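Local coordinates for nitroreductase family protein (Lactobacillus plantarum, PDB 4QLX) that uses FMN to reduce enone fatty acids, probably turning 10-oxo-11-octadecenoate into 10-oxooctadecanoate with NADH, in a pathway that saturates polyunsaturated fatty acids, at residues V61-D64 with A68-K71; K71-V76 with P82-A87; S88-I93 with N167-I172; M153-V158 with I194-A199. All blocks are in the same frame, centred on the assembly; numbering follows the deposited sequence.

Contact 1 of 4, residues V61-D64 with A68-K71; sequences VVVD and AKAK
V63 pushes one methyl, CG1, against the backbone of the helix at A68 and K69, and nearly everything that passes between 61-64 and 68-71 goes through that methyl. With CG1 anti to the backbone N (chi1 -177°), it projects from the strand toward the turn of the helix and lies 3.6 Å from A68 C. The same methyl, V63 CG1, meets A68 CB at 3.8 Å and, about a right angle round from it, K69 CG at 3.9 Å. The backbones are close here, with V63 CA and A68 CA 5.6 Å apart, which is consistent with a small residue at the near point of the helix.

Of the K69 side chain only CG comes near V63; the backbone N of K69 is as close, 3.7 Å from V63 CG1. K69 CG is anti to the carbonyl carbon, and the chain beyond runs extended, carrying NZ to the carbonyl oxygens of D85 and A87. D64 turns its CB away from the helix, and its carboxylate makes a salt bridge with R36.

The contact closes the tight connection between strand 58-63, an edge strand of the sheet within this chain, and helix 66-72. No hydrogen bond links the two segments: they are joined by a methyl packed on the helix backbone and on the first carbons of A68 and K69, while the charged groups of D64 and K69 are spent on partners beyond it.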
loop_
_atom_site.group_PDB
_atom_site.type_symbol
_atom_site.label_atom_id
_atom_site.label_comp_id
_atom_site.label_asym_id
_atom_site.label_seq_id
_atom_site.Cartn_x
_atom_site.Cartn_y
_atom_site.Cartn_z
ATOM N N VAL A 61 10.083 3.563 13.143
ATOM C CA VAL A 61 10.955 3.241 14.263
ATOM C C VAL A 61 11.578 1.862 14.033
ATOM O O VAL A 61 10.867 0.865 13.963
ATOM C CB VAL A 61 10.209 3.264 15.603
ATOM C CG1 VAL A 61 11.160 2.890 16.747
ATOM C CG2 VAL A 61 9.585 4.619 15.843
ATOM N N VAL A 62 12.898 1.829 13.871
ATOM C CA VAL A 62 13.600 0.598 13.527
ATOM C C VAL A 62 14.037 -0.121 14.792
ATOM O O VAL A 62 14.737 0.443 15.641
ATOM C CB VAL A 62 14.822 0.855 12.642
ATOM C CG1 VAL A 62 15.574 -0.472 12.368
ATOM C CG2 VAL A 62 14.415 1.527 11.334
ATOM N N VAL A 63 13.603 -1.371 14.905
ATOM C CA VAL A 63 13.920 -2.225 16.033
ATOM C C VAL A 63 14.794 -3.359 15.514
ATOM O O VAL A 63 14.318 -4.192 14.746
ATOM C CB VAL A 63 12.636 -2.785 16.675
ATOM C CG1 VAL A 63 12.959 -3.627 17.901
ATOM C CG2 VAL A 63 11.691 -1.652 17.036
ATOM N N ASP A 64 16.074 -3.384 15.879
ATOM C CA ASP A 64 16.951 -4.424 15.330
ATOM C C ASP A 64 18.056 -4.920 16.287
ATOM O O ASP A 64 19.051 -5.499 15.843
ATOM C CB ASP A 64 17.590 -3.925 14.035
ATOM C CG ASP A 64 18.652 -2.877 14.283
ATOM O OD1 ASP A 64 18.632 -2.256 15.371
ATOM O OD2 ASP A 64 19.500 -2.674 13.392
ATOM N N ALA A 68 16.403 -3.655 22.039
ATOM C CA ALA A 68 15.289 -2.910 21.458
ATOM C C ALA A 68 14.077 -3.831 21.305
ATOM O O ALA A 68 12.939 -3.408 21.516
ATOM C CB ALA A 68 15.688 -2.301 20.112
ATOM N N LYS A 69 14.333 -5.092 20.956
ATOM C CA LYS A 69 13.263 -6.063 20.754
ATOM C C LYS A 69 12.533 -6.350 22.054
ATOM O O LYS A 69 11.310 -6.419 22.087
ATOM C CB LYS A 69 13.809 -7.365 20.166
ATOM C CG LYS A 69 14.209 -7.279 18.712
ATOM C CD LYS A 69 14.537 -8.653 18.135
ATOM C CE LYS A 69 15.023 -8.550 16.691
ATOM N NZ LYS A 69 15.292 -9.903 16.110
ATOM N N ALA A 70 13.291 -6.507 23.135
ATOM C CA ALA A 70 12.702 -6.811 24.436
ATOM C C ALA A 70 11.808 -5.669 24.893
ATOM O O ALA A 70 10.740 -5.887 25.473
ATOM C CB ALA A 70 13.801 -7.094 25.473
ATOM N N LYS A 71 12.250 -4.446 24.618
ATOM C CA LYS A 71 11.468 -3.263 24.936
ATOM C C LYS A 71 10.237 -3.157 24.031
ATOM O O LYS A 71 9.142 -2.828 24.480
ATOM C CB LYS A 71 12.335 -2.010 24.805
ATOM C CG LYS A 71 11.569 -0.711 24.869
ATOM C CD LYS A 71 10.928 -0.498 26.233
ATOM C CE LYS A 71 10.754 0.988 26.508
ATOM N NZ LYS A 71 9.922 1.249 27.713
#

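Contact 2 of 4, residues K71-V76 with P82-A87. With FMN (flavin mononucleotide), chain C.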
loop_
_atom_site.group_PDB
_atom_site.type_symbol
_atom_site.label_atom_id
_atom_site.label_comp_id
_atom_site.label_asym_id
_atom_site.label_seq_id
_atom_site.Cartn_x
_atom_site.Cartn_y
_atom_site.Cartn_z
ATOM N N LYS A 71 12.250 -4.446 24.618
ATOM C CA LYS A 71 11.468 -3.263 24.936
ATOM C C LYS A 71 10.237 -3.157 24.031
ATOM O O LYS A 71 9.142 -2.828 24.480
ATOM C CB LYS A 71 12.335 -2.010 24.805
ATOM C CG LYS A 71 11.569 -0.711 24.869
ATOM C CD LYS A 71 10.928 -0.498 26.233
ATOM C CE LYS A 71 10.754 0.988 26.508
ATOM N NZ LYS A 71 9.922 1.249 27.713
ATOM N N PHE A 72 10.440 -3.424 22.746
ATOM C CA PHE A 72 9.370 -3.393 21.755
ATOM C C PHE A 72 8.284 -4.411 22.105
ATOM O O PHE A 72 7.098 -4.084 22.136
ATOM C CB PHE A 72 9.971 -3.666 20.375
ATOM C CG PHE A 72 8.979 -3.717 19.256
ATOM C CD1 PHE A 72 8.206 -2.611 18.932
ATOM C CD2 PHE A 72 8.871 -4.850 18.470
ATOM C CE1 PHE A 72 7.309 -2.654 17.867
ATOM C CE2 PHE A 72 7.968 -4.895 17.405
ATOM C CZ PHE A 72 7.196 -3.793 17.108
ATOM N N LYS A 73 8.696 -5.640 22.399
ATOM C CA LYS A 73 7.745 -6.714 22.694
ATOM C C LYS A 73 6.780 -6.403 23.834
ATOM O O LYS A 73 5.723 -7.020 23.931
ATOM C CB LYS A 73 8.488 -8.007 23.001
ATOM C CG LYS A 73 9.083 -8.627 21.771
ATOM C CD LYS A 73 9.338 -10.100 21.947
ATOM C CE LYS A 73 10.425 -10.374 22.952
ATOM N NZ LYS A 73 10.860 -11.789 22.831
ATOM N N GLN A 74 7.123 -5.435 24.679
ATOM C CA GLN A 74 6.227 -5.030 25.761
ATOM C C GLN A 74 4.862 -4.574 25.253
ATOM O O GLN A 74 3.879 -4.616 25.984
ATOM C CB GLN A 74 6.850 -3.904 26.575
ATOM C CG GLN A 74 8.150 -4.248 27.272
ATOM C CD GLN A 74 8.658 -3.066 28.078
ATOM O OE1 GLN A 74 8.208 -1.924 27.882
ATOM N NE2 GLN A 74 9.580 -3.328 28.998
ATOM N N ALA A 75 4.818 -4.117 24.002
ATOM C CA ALA A 75 3.600 -3.564 23.414
ATOM C C ALA A 75 3.163 -4.379 22.190
ATOM O O ALA A 75 2.333 -3.932 21.399
ATOM C CB ALA A 75 3.815 -2.095 23.036
ATOM N N VAL A 76 3.727 -5.577 22.051
ATOM C CA VAL A 76 3.378 -6.490 20.959
ATOM C C VAL A 76 2.695 -7.724 21.535
ATOM O O VAL A 76 3.143 -8.240 22.553
ATOM C CB VAL A 76 4.631 -6.894 20.154
ATOM C CG1 VAL A 76 4.324 -8.024 19.159
ATOM C CG2 VAL A 76 5.213 -5.672 19.428
ATOM N N PRO A 82 7.263 -14.651 17.467
ATOM C CA PRO A 82 8.165 -15.302 16.497
ATOM C C PRO A 82 8.773 -14.361 15.446
ATOM O O PRO A 82 9.977 -14.406 15.174
ATOM C CB PRO A 82 7.256 -16.325 15.815
ATOM C CG PRO A 82 6.288 -16.705 16.876
ATOM C CD PRO A 82 6.037 -15.449 17.673
ATOM N N GLN A 83 7.927 -13.533 14.844
ATOM C CA GLN A 83 8.386 -12.517 13.908
ATOM C C GLN A 83 9.380 -11.560 14.556
ATOM O O GLN A 83 10.452 -11.329 14.019
ATOM C CB GLN A 83 7.203 -11.729 13.363
ATOM C CG GLN A 83 6.177 -12.565 12.651
ATOM C CD GLN A 83 4.957 -12.852 13.499
ATOM O OE1 GLN A 83 5.045 -13.496 14.548
ATOM N NE2 GLN A 83 3.802 -12.377 13.042
ATOM N N VAL A 84 9.032 -11.013 15.715
ATOM C CA VAL A 84 9.910 -10.045 16.361
ATOM C C VAL A 84 11.249 -10.671 16.766
ATOM O O VAL A 84 12.307 -10.125 16.445
ATOM C CB VAL A 84 9.259 -9.426 17.589
ATOM C CG1 VAL A 84 10.251 -8.506 18.288
ATOM C CG2 VAL A 84 8.002 -8.665 17.191
ATOM N N ASP A 85 11.208 -11.823 17.438
ATOM C CA ASP A 85 12.441 -12.512 17.824
ATOM C C ASP A 85 13.332 -12.868 16.635
ATOM O O ASP A 85 14.533 -12.627 16.678
ATOM C CB ASP A 85 12.127 -13.789 18.615
ATOM C CG ASP A 85 11.577 -13.499 19.990
ATOM O OD1 ASP A 85 11.752 -12.363 20.484
ATOM O OD2 ASP A 85 10.970 -14.412 20.590
ATOM N N SER A 86 12.771 -13.439 15.572
ATOM C CA SER A 86 13.630 -13.951 14.495
ATOM C C SER A 86 13.984 -12.925 13.419
ATOM O O SER A 86 14.946 -13.122 12.677
ATOM C CB SER A 86 12.994 -15.181 13.826
ATOM O OG SER A 86 11.737 -14.879 13.245
ATOM N N ALA A 87 13.218 -11.839 13.316
ATOM C CA ALA A 87 13.459 -10.871 12.246
ATOM C C ALA A 87 14.821 -10.194 12.361
ATOM O O ALA A 87 15.313 -9.946 13.466
ATOM C CB ALA A 87 12.364 -9.816 12.222
HETATM N N1 FMN C . 0.069 -11.602 10.646
HETATM C C2 FMN C . 0.373 -12.052 11.914
HETATM O O2 FMN C . 0.891 -13.150 12.074
HETATM N N3 FMN C . 0.106 -11.290 13.020
HETATM C C4 FMN C . -0.471 -10.052 12.860
HETATM O O4 FMN C . -0.725 -9.366 13.840
HETATM C C4A FMN C . -0.794 -9.596 11.592
HETATM N N5 FMN C . -1.374 -8.361 11.452
HETATM C C5A FMN C . -1.679 -7.870 10.205
HETATM C C6 FMN C . -2.252 -6.613 10.137
HETATM C C7 FMN C . -2.571 -6.074 8.903
HETATM C C7M FMN C . -3.182 -4.713 8.809
HETATM C C8 FMN C . -2.317 -6.802 7.754
HETATM C C8M FMN C . -2.672 -6.170 6.450
HETATM C C9 FMN C . -1.735 -8.073 7.824
HETATM C C9A FMN C . -1.411 -8.620 9.068
HETATM N N10 FMN C . -0.836 -9.890 9.215
HETATM C C10 FMN C . -0.524 -10.363 10.477
HETATM C "C1'" FMN C . -0.522 -10.771 8.031
HETATM C "C2'" FMN C . -1.835 -11.348 7.456
HETATM O "O2'" FMN C . -2.337 -12.380 8.279
HETATM C "C3'" FMN C . -1.667 -11.866 6.030
HETATM O "O3'" FMN C . -1.410 -10.756 5.187
HETATM C "C4'" FMN C . -2.899 -12.591 5.469
HETATM O "O4'" FMN C . -3.209 -13.771 6.180
HETATM C "C5'" FMN C . -2.682 -12.939 3.998
HETATM O "O5'" FMN C . -1.542 -13.753 3.830
HETATM P P FMN C . -0.319 -13.253 2.904
HETATM O O1P FMN C . 0.746 -14.327 2.976
HETATM O O2P FMN C . 0.217 -11.932 3.427
HETATM O O3P FMN C . -0.769 -13.075 1.471
HETATM O O HOH W 1 9.775 -14.448 23.009
#
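K73 and V84 mark the closest approach of the two backbones, their CA atoms 7.5 Å apart, where 71-76, at the end of helix 66-72, faces helix 81-86. A75 N and V76 N bond back to F72 O and K73 O, which keeps the first segment coiled, and A87 is where the second leaves helical geometry. V84 is the residue of helix 81-86 that meets F72, K73 and V76. Its CG2 lies at the edge of the F72 ring, 3.8 Å from F72 CE2, while V76 CG2 of the ring's own segment sits over one face. The other V84 methyl, CG1, packs 3.7 Å from K73 CG.

Two consecutive helices of the nitroreductase fold pack here, joined by a short loop, and helix 81-86 also carries Q83 to the flavin: Q83 NE2 comes within 3.2 Å of FMN O2 and is hydrogen-bonded to N80.

K73 bends at chi3 (-68°) and crosses D85 at about a right angle. Its NZ makes a salt bridge of 2.6 Å to D85 OD1, on the syn lone pair, and a water joins NZ to OD2 as well. A methionine in place of K73 would probably leave the D85 carboxylate without its charged mate and the bridging water without one of its anchors.

Contact 3 of 4, residues S88-I93 with N167-I172. With FMN (flavin mononucleotide), chain C; KTC (10-oxooctadecanoic acid), chain I.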
loop_
_atom_site.group_PDB
_atom_site.type_symbol
_atom_site.label_atom_id
_atom_site.label_comp_id
_atom_site.label_asym_id
_atom_site.label_seq_id
_atom_site.Cartn_x
_atom_site.Cartn_y
_atom_site.Cartn_z
ATOM N N SER A 88 15.430 -9.908 11.213
ATOM C CA SER A 88 16.646 -9.101 11.183
ATOM C C SER A 88 16.339 -7.711 11.740
ATOM O O SER A 88 17.102 -7.165 12.531
ATOM C CB SER A 88 17.207 -8.982 9.764
ATOM O OG SER A 88 17.491 -10.254 9.197
ATOM N N ALA A 89 15.215 -7.141 11.320
ATOM C CA ALA A 89 14.775 -5.854 11.848
ATOM C C ALA A 89 13.266 -5.738 11.741
ATOM O O ALA A 89 12.655 -6.315 10.842
ATOM C CB ALA A 89 15.448 -4.715 11.110
ATOM N N ILE A 90 12.666 -5.017 12.680
ATOM C CA ILE A 90 11.264 -4.664 12.565
ATOM C C ILE A 90 11.212 -3.159 12.307
ATOM O O ILE A 90 11.915 -2.389 12.958
ATOM C CB ILE A 90 10.452 -5.030 13.817
ATOM C CG1 ILE A 90 10.580 -6.531 14.115
ATOM C CG2 ILE A 90 8.983 -4.640 13.655
ATOM C CD1 ILE A 90 11.723 -6.863 15.077
ATOM N N VAL A 91 10.416 -2.755 11.326
ATOM C CA VAL A 91 10.198 -1.343 11.079
ATOM C C VAL A 91 8.774 -1.019 11.500
ATOM O O VAL A 91 7.805 -1.421 10.830
ATOM C CB VAL A 91 10.435 -0.980 9.615
ATOM C CG1 VAL A 91 10.078 0.488 9.356
ATOM C CG2 VAL A 91 11.882 -1.275 9.235
ATOM N N PHE A 92 8.629 -0.330 12.630
ATOM C CA PHE A 92 7.291 0.035 13.057
ATOM C C PHE A 92 6.881 1.373 12.466
ATOM O O PHE A 92 7.665 2.329 12.468
ATOM C CB PHE A 92 7.154 0.090 14.581
ATOM C CG PHE A 92 5.724 0.141 15.017
ATOM C CD1 PHE A 92 5.009 -1.033 15.224
ATOM C CD2 PHE A 92 5.065 1.358 15.124
ATOM C CE1 PHE A 92 3.676 -0.993 15.574
ATOM C CE2 PHE A 92 3.729 1.408 15.475
ATOM C CZ PHE A 92 3.029 0.242 15.699
ATOM N N ILE A 93 5.644 1.440 11.983
ATOM C CA ILE A 93 5.153 2.643 11.337
ATOM C C ILE A 93 4.078 3.307 12.191
ATOM O O ILE A 93 3.092 2.687 12.584
ATOM C CB ILE A 93 4.608 2.344 9.913
ATOM C CG1 ILE A 93 5.606 1.464 9.151
ATOM C CG2 ILE A 93 4.373 3.661 9.144
ATOM C CD1 ILE A 93 5.095 0.950 7.796
ATOM N N ASN A 167 6.673 -9.647 7.033
ATOM C CA ASN A 167 5.320 -9.783 7.534
ATOM C C ASN A 167 4.860 -8.448 8.077
ATOM O O ASN A 167 5.580 -7.812 8.853
ATOM C CB ASN A 167 5.240 -10.860 8.627
ATOM C CG ASN A 167 3.910 -10.841 9.375
ATOM O OD1 ASN A 167 3.866 -10.645 10.589
ATOM N ND2 ASN A 167 2.818 -11.037 8.645
ATOM N N ALA A 168 3.675 -8.014 7.653
ATOM C CA ALA A 168 3.039 -6.837 8.233
ATOM C C ALA A 168 2.179 -7.316 9.382
ATOM O O ALA A 168 1.603 -8.407 9.312
ATOM C CB ALA A 168 2.207 -6.071 7.185
ATOM N N PHE A 169 2.137 -6.554 10.477
ATOM C CA PHE A 169 1.338 -6.979 11.629
ATOM C C PHE A 169 0.861 -5.811 12.484
ATOM O O PHE A 169 1.607 -4.865 12.727
ATOM C CB PHE A 169 2.116 -7.981 12.501
ATOM C CG PHE A 169 3.298 -7.387 13.217
ATOM C CD1 PHE A 169 4.548 -7.375 12.615
ATOM C CD2 PHE A 169 3.162 -6.858 14.493
ATOM C CE1 PHE A 169 5.640 -6.841 13.264
ATOM C CE2 PHE A 169 4.250 -6.314 15.150
ATOM C CZ PHE A 169 5.498 -6.305 14.531
ATOM N N SER A 170 -0.390 -5.882 12.931
ATOM C CA SER A 170 -0.940 -4.868 13.818
ATOM C C SER A 170 -1.468 -5.497 15.100
ATOM O O SER A 170 -2.212 -4.857 15.844
ATOM C CB SER A 170 -2.051 -4.083 13.116
ATOM O OG SER A 170 -3.151 -4.935 12.823
ATOM N N GLY A 171 -1.063 -6.741 15.364
ATOM C CA GLY A 171 -1.425 -7.413 16.604
ATOM C C GLY A 171 -0.588 -6.838 17.726
ATOM O O GLY A 171 0.424 -7.427 18.125
ATOM N N ILE A 172 -0.986 -5.662 18.210
ATOM C CA ILE A 172 -0.195 -4.931 19.188
ATOM C C ILE A 172 -1.051 -4.364 20.302
ATOM O O ILE A 172 -2.269 -4.392 20.234
ATOM C CB ILE A 172 0.582 -3.778 18.528
ATOM C CG1 ILE A 172 -0.392 -2.791 17.867
ATOM C CG2 ILE A 172 1.567 -4.324 17.505
ATOM C CD1 ILE A 172 0.277 -1.532 17.298
HETATM N N1 FMN C . 0.069 -11.602 10.646
HETATM C C2 FMN C . 0.373 -12.052 11.914
HETATM O O2 FMN C . 0.891 -13.150 12.074
HETATM N N3 FMN C . 0.106 -11.290 13.020
HETATM C C4 FMN C . -0.471 -10.052 12.860
HETATM O O4 FMN C . -0.725 -9.366 13.840
HETATM C C4A FMN C . -0.794 -9.596 11.592
HETATM N N5 FMN C . -1.374 -8.361 11.452
HETATM C C5A FMN C . -1.679 -7.870 10.205
HETATM C C6 FMN C . -2.252 -6.613 10.137
HETATM C C7 FMN C . -2.571 -6.074 8.903
HETATM C C7M FMN C . -3.182 -4.713 8.809
HETATM C C8 FMN C . -2.317 -6.802 7.754
HETATM C C8M FMN C . -2.672 -6.170 6.450
HETATM C C9 FMN C . -1.735 -8.073 7.824
HETATM C C9A FMN C . -1.411 -8.620 9.068
HETATM N N10 FMN C . -0.836 -9.890 9.215
HETATM C C10 FMN C . -0.524 -10.363 10.477
HETATM C "C1'" FMN C . -0.522 -10.771 8.031
HETATM C "C2'" FMN C . -1.835 -11.348 7.456
HETATM O "O2'" FMN C . -2.337 -12.380 8.279
HETATM C "C3'" FMN C . -1.667 -11.866 6.030
HETATM O "O3'" FMN C . -1.410 -10.756 5.187
HETATM C "C4'" FMN C . -2.899 -12.591 5.469
HETATM O "O4'" FMN C . -3.209 -13.771 6.180
HETATM C "C5'" FMN C . -2.682 -12.939 3.998
HETATM O "O5'" FMN C . -1.542 -13.753 3.830
HETATM P P FMN C . -0.319 -13.253 2.904
HETATM O O1P FMN C . 0.746 -14.327 2.976
HETATM O O2P FMN C . 0.217 -11.932 3.427
HETATM O O3P FMN C . -0.769 -13.075 1.471
HETATM O O1 KTC I . 1.580 -21.306 10.974
HETATM C C17 KTC I . 1.406 -20.272 10.333
HETATM O O KTC I . 2.129 -20.035 9.235
HETATM C C16 KTC I . 0.372 -19.265 10.772
HETATM C C15 KTC I . -0.627 -19.063 9.643
HETATM C C14 KTC I . -1.042 -17.601 9.549
HETATM C C13 KTC I . -1.788 -17.158 10.798
HETATM C C12 KTC I . -2.303 -15.735 10.652
HETATM C C11 KTC I . -3.378 -15.453 11.693
HETATM C C10 KTC I . -3.904 -14.021 11.570
HETATM C C9 KTC I . -2.882 -13.015 12.072
HETATM C C8 KTC I . -3.380 -11.639 11.713
HETATM O O2 KTC I . -3.480 -11.303 10.536
HETATM C C7 KTC I . -3.768 -10.688 12.818
HETATM C C6 KTC I . -4.251 -9.387 12.193
HETATM C C5 KTC I . -4.030 -8.235 13.160
HETATM C C4 KTC I . -5.299 -7.967 13.955
HETATM C C3 KTC I . -4.907 -7.331 15.276
HETATM C C2 KTC I . -5.853 -6.201 15.640
HETATM C C1 KTC I . -5.935 -6.034 17.159
HETATM C C KTC I . -4.575 -5.897 17.817
#
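Two hydrophobic pairs, I90 with F169 and F92 with I172, bring together strand 89-96 and the end of strand 165-169 with the loop after it. The strands are not neighbours: strand 188-197 lies between them in the antiparallel sheet, and I90 CA and N167 CA are 9.3 Å apart. Side chains therefore span the gap. I90 CG2 meets the edge of the F169 ring, 4.0 Å from F169 CZ, the two side chains crossing at about a right angle. F92 and I172 approach from opposite directions. I172 holds CG1 between its backbone N and carbonyl carbon (chi1 60°), which sends CD1 to the ring edge, 3.6 Å from F92 CZ.

The segment 167-172 also forms part of the FMN site of the nitroreductase fold. S170 N donates to FMN N5 at 3.0 Å with an angle of 152°, and G171 N, at the centre of an inverse gamma turn, makes a weak bond to FMN O4. S170 OG lies 3.4 Å from C5 of the bound oxo fatty acid.

N167 OD1 accepts from Q83 NE2; N167 ND2, weakly hydrogen-bonded to S24 OG, packs 3.4 Å from FMN C1'. An alanine in place of N167 would probably leave Q83 NE2 leaning on N80 and strip the amide from beside FMN C1'.

Contact 4 of 4, residues M153-V158 with I194-A199; sequences MQLLLV and IAIGKA
L155 and L156 of the helix meet I194 and I196 of the strand in apolar contact throughout, with no hydrogen bond between 153-158 and 194-199. I194 takes both leucines. Its CG1 lies 4.2 Å from L155 CD2; its CG2 packs 3.9 Å from L156 CD2, which also touches I194 CD1. The two leucines reach it differently: L155 has CG anti to the backbone N (chi1 -176°) and a CB already directed at the strand, whereas L156 has CG anti to the carbonyl carbon (chi1 -68°), and its end comes nearer the strand than the direction of its CB suggests. Farther along, L155 CD1 meets I196 CD1 at 4.3 Å, so L155 bridges two strand residues whose CB atoms both point toward the helix.

The backbone bonds of the strand serve the sheet instead, pairing I194 with V91 and A195 with N167. The second subunit packs on the same helix: L157 meets its own counterpart there, and L156 touches P50 of that subunit.

The axes of segments 153-158 and 194-197 run almost parallel, 8° apart and 9.6 Å from each other at the closest. This is a helix laid along a sheet face, as expected of the alpha-beta core of the nitroreductase family, with helix 137-161 also at the dimer interface.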
loop_
_atom_site.group_PDB
_atom_site.type_symbol
_atom_site.label_atom_id
_atom_site.label_comp_id
_atom_site.label_asym_id
_atom_site.label_seq_id
_atom_site.Cartn_x
_atom_site.Cartn_y
_atom_site.Cartn_z
ATOM N N MET A 153 2.831 -1.045 2.637
ATOM C CA MET A 153 2.672 -1.928 1.485
ATOM C C MET A 153 3.886 -1.833 0.560
ATOM O O MET A 153 4.372 -2.841 0.079
ATOM C CB MET A 153 1.387 -1.585 0.712
ATOM C CG MET A 153 1.046 -2.597 -0.424
ATOM S SD MET A 153 0.705 -4.280 0.153
ATOM C CE MET A 153 2.126 -5.178 -0.477
ATOM N N GLN A 154 4.397 -0.629 0.313
ATOM C CA GLN A 154 5.563 -0.538 -0.558
ATOM C C GLN A 154 6.776 -1.173 0.120
ATOM O O GLN A 154 7.586 -1.801 -0.548
ATOM C CB GLN A 154 5.849 0.916 -0.978
ATOM C CG GLN A 154 4.842 1.398 -2.031
ATOM C CD GLN A 154 5.448 2.309 -3.096
ATOM O OE1 GLN A 154 5.081 2.229 -4.273
ATOM N NE2 GLN A 154 6.383 3.176 -2.691
ATOM N N LEU A 155 6.870 -1.054 1.444
ATOM C CA LEU A 155 8.034 -1.582 2.156
ATOM C C LEU A 155 8.045 -3.124 2.093
ATOM O O LEU A 155 9.109 -3.750 2.012
ATOM C CB LEU A 155 8.050 -1.084 3.611
ATOM C CG LEU A 155 9.270 -1.465 4.472
ATOM C CD1 LEU A 155 10.577 -1.150 3.748
ATOM C CD2 LEU A 155 9.235 -0.753 5.811
ATOM N N LEU A 156 6.859 -3.733 2.095
ATOM C CA LEU A 156 6.759 -5.191 1.954
ATOM C C LEU A 156 7.304 -5.637 0.600
ATOM O O LEU A 156 7.941 -6.697 0.485
ATOM C CB LEU A 156 5.312 -5.661 2.116
ATOM C CG LEU A 156 4.625 -5.559 3.478
ATOM C CD1 LEU A 156 3.186 -5.973 3.308
ATOM C CD2 LEU A 156 5.291 -6.476 4.511
ATOM N N LEU A 157 7.055 -4.826 -0.427
ATOM C CA LEU A 157 7.521 -5.151 -1.775
ATOM C C LEU A 157 9.021 -4.871 -1.874
ATOM O O LEU A 157 9.772 -5.673 -2.420
ATOM C CB LEU A 157 6.734 -4.348 -2.843
ATOM C CG LEU A 157 5.227 -4.647 -2.820
ATOM C CD1 LEU A 157 4.417 -3.790 -3.781
ATOM C CD2 LEU A 157 4.998 -6.135 -3.140
ATOM N N VAL A 158 9.440 -3.725 -1.341
ATOM C CA VAL A 158 10.847 -3.352 -1.340
ATOM C C VAL A 158 11.663 -4.455 -0.674
ATOM O O VAL A 158 12.710 -4.858 -1.187
ATOM C CB VAL A 158 11.079 -2.007 -0.624
ATOM C CG1 VAL A 158 12.556 -1.786 -0.379
ATOM C CG2 VAL A 158 10.511 -0.871 -1.469
ATOM N N ILE A 194 6.406 -3.824 10.480
ATOM C CA ILE A 194 6.869 -4.609 9.340
ATOM C C ILE A 194 8.092 -5.402 9.787
ATOM O O ILE A 194 9.162 -4.826 9.990
ATOM C CB ILE A 194 7.248 -3.740 8.123
ATOM C CG1 ILE A 194 6.102 -2.802 7.691
ATOM C CG2 ILE A 194 7.710 -4.602 6.957
ATOM C CD1 ILE A 194 4.823 -3.491 7.279
ATOM N N ALA A 195 7.945 -6.716 9.956
ATOM C CA ALA A 195 9.096 -7.553 10.277
ATOM C C ALA A 195 9.793 -7.940 8.991
ATOM O O ALA A 195 9.140 -8.355 8.052
ATOM C CB ALA A 195 8.664 -8.807 11.063
ATOM N N ILE A 196 11.118 -7.822 8.952
ATOM C CA ILE A 196 11.889 -8.103 7.739
ATOM C C ILE A 196 13.066 -9.050 8.018
ATOM O O ILE A 196 13.727 -8.940 9.055
ATOM C CB ILE A 196 12.454 -6.792 7.116
ATOM C CG1 ILE A 196 11.341 -5.759 6.876
ATOM C CG2 ILE A 196 13.234 -7.067 5.837
ATOM C CD1 ILE A 196 11.850 -4.443 6.211
ATOM N N GLY A 197 13.328 -9.974 7.095
ATOM C CA GLY A 197 14.529 -10.796 7.155
ATOM C C GLY A 197 14.582 -11.788 6.011
ATOM O O GLY A 197 13.776 -11.702 5.087
ATOM N N LYS A 198 15.536 -12.718 6.060
ATOM C CA LYS A 198 15.590 -13.838 5.118
ATOM C C LYS A 198 14.683 -14.947 5.591
ATOM O O LYS A 198 14.709 -15.303 6.764
ATOM C CB LYS A 198 17.010 -14.408 4.974
ATOM C CG LYS A 198 17.913 -13.716 3.974
ATOM C CD LYS A 198 17.556 -14.097 2.546
ATOM C CE LYS A 198 17.687 -15.595 2.317
ATOM N NZ LYS A 198 17.419 -15.941 0.886
ATOM N N ALA A 199 13.903 -15.506 4.677
ATOM C CA ALA A 199 12.984 -16.581 5.021
ATOM C C ALA A 199 13.750 -17.769 5.578
ATOM O O ALA A 199 14.836 -18.104 5.089
ATOM C CB ALA A 199 12.163 -16.996 3.805
#

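How the contacts relate
Contacts 1, 3 and 4 use strands of one antiparallel sheet, ordered 58-63, 89-96, 188-197, 165-169; contact 2 joins helices 66-72 and 81-86 beside it. Along the chain contacts 1, 2 and 3 follow in series, while contacts 3 and 4 interleave their segments. Contacts 1 and 2 share K71 and helix 66-72, with centres about 7 Å apart. The centres of contacts 2 and 3 are about 8 Å apart, and those of contacts 3 and 4, joined through strand pairing, about 9 Å. Contacts 1 and 4, with centres about 16 Å apart, do not touch. Contacts 2 and 3 both reach FMN, whereas contact 4 packs against the second subunit.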